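Side-chain contact in single-stranded DNA-binding protein (Thermotoga maritima, PDB 1Z9F), which probably binds single-stranded DNA and forms a homotetramer: residues A[75-78]-A[79-83]. Residues are numbered along the deposited sequence; the frame is centred on the assembly and turned at random.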
ATOM      1  N   GLU A  75      -5.512   1.985  21.286  1.00 80.39           N
ATOM      2  CA  GLU A  75      -6.461   2.376  22.327  1.00 81.02           C
ATOM      3  C   GLU A  75      -7.501   3.341  21.769  1.00 81.00           C
ATOM      4  O   GLU A  75      -8.703   3.136  21.956  1.00 81.29           O
ATOM      5  CB  GLU A  75      -5.752   3.025  23.525  1.00 81.07           C
ATOM      6  CG  GLU A  75      -4.798   2.111  24.272  1.00 81.71           C
ATOM      7  CD  GLU A  75      -4.108   2.814  25.422  1.00 81.83           C
ATOM      8  OE1 GLU A  75      -4.817   3.250  26.358  1.00 83.26           O
ATOM      9  OE2 GLU A  75      -2.860   2.921  25.395  1.00 83.24           O
ATOM     10  N   PHE A  76      -7.039   4.392  21.093  1.00 80.88           N
ATOM     11  CA  PHE A  76      -7.946   5.338  20.443  1.00 80.81           C
ATOM     12  C   PHE A  76      -8.859   4.615  19.457  1.00 80.46           C
ATOM     13  O   PHE A  76     -10.057   4.887  19.400  1.00 80.08           O
ATOM     14  CB  PHE A  76      -7.177   6.455  19.723  1.00 80.90           C
ATOM     15  CG  PHE A  76      -7.963   7.105  18.607  1.00 81.30           C
ATOM     16  CD1 PHE A  76      -7.855   6.641  17.303  1.00 81.03           C
ATOM     17  CD2 PHE A  76      -8.831   8.155  18.869  1.00 81.81           C
ATOM     18  CE1 PHE A  76      -8.600   7.208  16.286  1.00 81.62           C
ATOM     19  CE2 PHE A  76      -9.569   8.742  17.849  1.00 81.05           C
ATOM     20  CZ  PHE A  76      -9.455   8.268  16.558  1.00 81.51           C
ATOM     21  N   ALA A  77      -8.286   3.689  18.690  1.00 80.44           N
ATOM     22  CA  ALA A  77      -9.028   3.011  17.627  1.00 80.47           C
ATOM     23  C   ALA A  77     -10.210   2.270  18.207  1.00 79.85           C
ATOM     24  O   ALA A  77     -11.358   2.584  17.912  1.00 79.46           O
ATOM     25  CB  ALA A  77      -8.131   2.051  16.840  1.00 80.79           C
ATOM     26  N   ARG A  78      -9.911   1.310  19.065  1.00 79.85           N
ATOM     27  CA  ARG A  78     -10.939   0.501  19.732  1.00 79.73           C
ATOM     28  C   ARG A  78     -12.017   1.298  20.486  1.00 78.96           C
ATOM     29  O   ARG A  78     -13.201   1.008  20.331  1.00 78.27           O
ATOM     30  CB  ARG A  78     -10.282  -0.494  20.667  1.00 79.57           C
ATOM     31  CG  ARG A  78     -11.274  -1.294  21.461  1.00 82.12           C
ATOM     32  CD  ARG A  78     -12.090  -2.269  20.581  1.00 83.95           C
ATOM     33  NE  ARG A  78     -13.285  -2.789  21.257  1.00 83.11           N
ATOM     34  CZ  ARG A  78     -13.286  -3.493  22.382  1.00 84.16           C
ATOM     35  NH1 ARG A  78     -12.160  -3.772  23.026  1.00 85.06           N
ATOM     36  NH2 ARG A  78     -14.437  -3.920  22.884  1.00 84.84           N
ATOM     37  N   THR A  79     -11.628   2.303  21.266  1.00 78.81           N
ATOM     38  CA  THR A  79     -12.620   3.044  22.066  1.00 79.21           C
ATOM     39  C   THR A  79     -13.384   4.126  21.284  1.00 79.35           C
ATOM     40  O   THR A  79     -14.348   4.686  21.806  1.00 79.59           O
ATOM     41  CB  THR A  79     -12.041   3.645  23.409  1.00 78.98           C
ATOM     42  OG1 THR A  79     -11.365   4.883  23.180  1.00 78.46           O
ATOM     43  CG2 THR A  79     -11.097   2.673  24.107  1.00 79.42           C
ATOM     44  N   TYR A  80     -12.972   4.420  20.051  1.00 79.71           N
ATOM     45  CA  TYR A  80     -13.657   5.442  19.241  1.00 79.80           C
ATOM     46  C   TYR A  80     -14.146   4.992  17.858  1.00 79.85           C
ATOM     47  O   TYR A  80     -15.175   5.483  17.404  1.00 79.85           O
ATOM     48  CB  TYR A  80     -12.796   6.705  19.126  1.00 79.80           C
ATOM     49  CG  TYR A  80     -12.608   7.409  20.451  1.00 79.82           C
ATOM     50  CD1 TYR A  80     -13.584   8.260  20.950  1.00 79.78           C
ATOM     51  CD2 TYR A  80     -11.464   7.208  21.213  1.00 79.82           C
ATOM     52  CE1 TYR A  80     -13.422   8.901  22.165  1.00 79.68           C
ATOM     53  CE2 TYR A  80     -11.291   7.839  22.430  1.00 79.70           C
ATOM     54  CZ  TYR A  80     -12.272   8.684  22.906  1.00 80.07           C
ATOM     55  OH  TYR A  80     -12.093   9.306  24.130  1.00 79.95           O
ATOM     56  N   LEU A  81     -13.443   4.071  17.196  1.00 80.19           N
ATOM     57  CA  LEU A  81     -13.811   3.655  15.823  1.00 80.39           C
ATOM     58  C   LEU A  81     -14.931   2.607  15.793  1.00 80.58           C
ATOM     59  O   LEU A  81     -14.896   1.636  16.548  1.00 80.57           O
ATOM     60  CB  LEU A  81     -12.601   3.091  15.066  1.00 80.46           C
ATOM     61  CG  LEU A  81     -11.314   3.910  14.987  1.00 80.59           C
ATOM     62  CD1 LEU A  81     -10.347   3.275  13.987  1.00 80.41           C
ATOM     63  CD2 LEU A  81     -11.591   5.343  14.610  1.00 81.03           C
ATOM     64  N   THR A  82     -15.910   2.802  14.905  1.00 80.73           N
ATOM     65  CA  THR A  82     -16.983   1.817  14.681  1.00 80.71           C
ATOM     66  C   THR A  82     -17.271   1.667  13.182  1.00 80.88           C
ATOM     67  O   THR A  82     -16.904   2.526  12.391  1.00 81.11           O
ATOM     68  CB  THR A  82     -18.290   2.191  15.430  1.00 80.61           C
ATOM     69  OG1 THR A  82     -18.829   3.410  14.904  1.00 80.45           O
ATOM     70  CG2 THR A  82     -18.033   2.355  16.916  1.00 80.18           C
ATOM     71  N   LYS A  83     -17.931   0.575  12.802  1.00 81.08           N
ATOM     72  CA  LYS A  83     -18.250   0.292  11.397  1.00 81.08           C
ATOM     73  C   LYS A  83     -18.963   1.457  10.706  1.00 81.20           C
ATOM     74  O   LYS A  83     -19.682   2.229  11.343  1.00 81.09           O
ATOM     75  CB  LYS A  83     -19.112  -0.972  11.284  1.00 81.01           C
TER
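F76 meets both Y80 and L81 as the helix 71-80 runs out. A chi1 of 156° sets CG of F76 beside its own carbonyl carbon and so carries the ring to Y80 and L81, where its CD2 lies 3.7 Å from Y80 CD2. The two ring planes are inclined by only 25°, yet their centroids stand 5.6 Å apart, so the rings are slid past each other with little overlap. F76 O lies at the edge of the Y80 ring, in its plane, 3.3 Å from Y80 CD2. F76 CE1 also approaches L81 CD2 at 3.9 Å, while the other methyl of L81, CD1, packs 3.8 Å from A77 CB. The two methyls of L81 thus part between F76 and A77, neighbours in the preceding turn.

Backbone bonds close this last turn. T79 N donates to E75 O, and the T79 hydroxyl OG1 adds a weak bond to the same carbonyl. A77 O accepts two bonds: L81 N approaches nearly head-on at 2.7 Å, whereas Y80 N, at 3.2 Å, sits above the carbonyl plane. Y80 N also makes a weak bond to F76 O, so it is shared between the two carbonyls.

Buried L81, the first residue to leave helical geometry, also touches L25, F43 and V116. Its side chain joins the last turn of the helix to the strands of the OB fold, the helix lying between strands 62-70 and 86-96 in sequence.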